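Local coordinates for protein NAD-dependent epimerase/dehydratase (Veillonella parvula DSM 2008, PDB 3R6D) that probably binds NAD(P) through a Rossmann-type domain and probably acts as an epimerase or dehydratase, at residues A[9-14]-A[77-82]. Numbering follows the deposited sequence.
Sequences TILGAA and VFVGAM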
loop_
_atom_site.group_PDB
_atom_site.type_symbol
_atom_site.label_atom_id
_atom_site.label_comp_id
_atom_site.label_asym_id
_atom_site.label_seq_id
_atom_site.Cartn_x
_atom_site.Cartn_y
_atom_site.Cartn_z
ATOM N N THR A 9 -11.479 2.716 -2.803
ATOM C CA THR A 9 -10.925 2.658 -4.153
ATOM C C THR A 9 -9.494 2.185 -4.048
ATOM O O THR A 9 -8.717 2.718 -3.249
ATOM C CB THR A 9 -11.050 3.994 -4.875
ATOM O OG1 THR A 9 -12.440 4.304 -5.025
ATOM C CG2 THR A 9 -10.378 3.980 -6.261
ATOM N N ILE A 10 -9.175 1.187 -4.866
ATOM C CA ILE A 10 -7.847 0.589 -4.914
ATOM C C ILE A 10 -7.157 1.001 -6.202
ATOM O O ILE A 10 -7.619 0.679 -7.307
ATOM C CB ILE A 10 -7.913 -0.929 -4.744
ATOM C CG1 ILE A 10 -8.569 -1.274 -3.365
ATOM C CG2 ILE A 10 -6.572 -1.584 -4.913
ATOM C CD1 ILE A 10 -8.715 -2.759 -3.078
ATOM N N LEU A 11 -6.061 1.740 -6.061
ATOM C CA LEU A 11 -5.202 2.116 -7.172
ATOM C C LEU A 11 -4.040 1.122 -7.210
ATOM O O LEU A 11 -3.611 0.607 -6.163
ATOM C CB LEU A 11 -4.697 3.568 -6.987
ATOM C CG LEU A 11 -5.784 4.609 -6.669
ATOM C CD1 LEU A 11 -5.144 5.981 -6.548
ATOM C CD2 LEU A 11 -6.862 4.609 -7.756
ATOM N N GLY A 12 -3.507 0.847 -8.395
ATOM C CA GLY A 12 -2.535 -0.249 -8.502
ATOM C C GLY A 12 -3.207 -1.589 -8.250
ATOM O O GLY A 12 -2.593 -2.507 -7.712
ATOM N N ALA A 13 -4.465 -1.726 -8.669
ATOM C CA ALA A 13 -5.286 -2.874 -8.299
ATOM C C ALA A 13 -4.764 -4.213 -8.756
ATOM O O ALA A 13 -5.129 -5.243 -8.180
ATOM C CB ALA A 13 -6.708 -2.681 -8.812
ATOM N N ALA A 14 -3.956 -4.236 -9.829
ATOM C CA ALA A 14 -3.445 -5.524 -10.308
ATOM C C ALA A 14 -2.195 -6.030 -9.548
ATOM O O ALA A 14 -1.765 -7.167 -9.746
ATOM C CB ALA A 14 -3.167 -5.454 -11.805
ATOM N N VAL A 77 -8.691 5.485 0.113
ATOM C CA VAL A 77 -8.016 5.057 -1.109
ATOM C C VAL A 77 -6.769 4.272 -0.723
ATOM O O VAL A 77 -5.997 4.740 0.137
ATOM C CB VAL A 77 -7.675 6.285 -1.998
ATOM C CG1 VAL A 77 -6.863 5.868 -3.216
ATOM C CG2 VAL A 77 -8.981 6.962 -2.451
ATOM N N PHE A 78 -6.590 3.097 -1.322
ATOM C CA PHE A 78 -5.369 2.329 -1.163
ATOM C C PHE A 78 -4.507 2.514 -2.395
ATOM O O PHE A 78 -4.993 2.370 -3.523
ATOM C CB PHE A 78 -5.702 0.856 -0.962
ATOM C CG PHE A 78 -4.461 -0.008 -0.800
ATOM C CD1 PHE A 78 -3.776 -0.034 0.403
ATOM C CD2 PHE A 78 -3.989 -0.783 -1.864
ATOM C CE1 PHE A 78 -2.614 -0.811 0.558
ATOM C CE2 PHE A 78 -2.865 -1.608 -1.714
ATOM C CZ PHE A 78 -2.173 -1.626 -0.493
ATOM N N VAL A 79 -3.232 2.874 -2.201
ATOM C CA VAL A 79 -2.284 3.073 -3.293
ATOM C C VAL A 79 -1.278 1.945 -3.262
ATOM O O VAL A 79 -0.389 1.909 -2.396
ATOM C CB VAL A 79 -1.594 4.454 -3.210
ATOM C CG1 VAL A 79 -0.660 4.674 -4.369
ATOM C CG2 VAL A 79 -2.612 5.565 -3.161
ATOM N N GLY A 80 -1.428 0.998 -4.185
ATOM C CA GLY A 80 -0.587 -0.186 -4.152
ATOM C C GLY A 80 0.870 0.041 -4.502
ATOM O O GLY A 80 1.736 -0.688 -4.050
ATOM N N ALA A 81 1.138 1.037 -5.316
ATOM C CA ALA A 81 2.506 1.357 -5.705
ATOM C C ALA A 81 2.749 2.869 -5.619
ATOM O O ALA A 81 1.965 3.694 -6.122
ATOM C CB ALA A 81 2.771 0.818 -7.121
HETATM N N MSE A 82 3.833 3.216 -4.933
HETATM C CA MSE A 82 4.268 4.613 -4.738
HETATM C C MSE A 82 5.657 4.733 -5.382
HETATM O O MSE A 82 6.680 4.818 -4.686
HETATM C CB MSE A 82 4.325 4.983 -3.247
HETATM C CG MSE A 82 2.955 5.007 -2.612
HETATM SE SE MSE A 82 3.046 5.435 -0.704
HETATM C CE MSE A 82 4.086 7.080 -0.815
#
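Strands 9-11 and 77-79 run side by side in parallel, their short axes approaching to 4.8 Å at 15°, joined by three backbone hydrogen bonds: Phe78 N to Thr9 O (2.9 Å), Leu11 N to Phe78 O (2.8 Å) and Gly80 N to Leu11 O (3.0 Å). The first two donors lie almost in line with the carbonyl they meet, whereas Gly80 N stands 40° out of the carbonyl plane of Leu11, where the chain has begun to leave the sheet. The side chains alternate between two buried faces, which suit apolar residues, and the beta-branched Ile10, Val77 and Val79 also suit the extended backbone. On one face Leu11 reaches back across the strands: its CD1 packs 3.8 Å from Val77 CG1 and 4.2 Å from Val79 CG2. Val77 CG1 is anti to the backbone N (chi1 175°), which sets it beside the carbonyl carbon, where it meets Leu11 CD1. On the other face the Phe78 ring receives Ile10 at its edge, near the ring plane; Ile10 CG2 lies 4.1 Å from Phe78 CD2. Gly12 and Gly80 begin the turns beyond the strands; Gly12 has a positive phi, easily adopted without a side chain, and glycine lets the chain at Gly80 pass close to Leu11 O and Gly12 O. Thr9 belongs to the Leu11 face, its OG1 satisfied by Ala70 O. These are neighbouring central strands of the Rossmann-like sheet, and the turn after strand 8-11 is where such folds typically bind the dinucleotide. Strand 33-37 pairs with 8-11 and strand 102-108 with 76-79, while Ala18 and Leu21 pack on Ile10 and Phe78, ahead of helix 22-28.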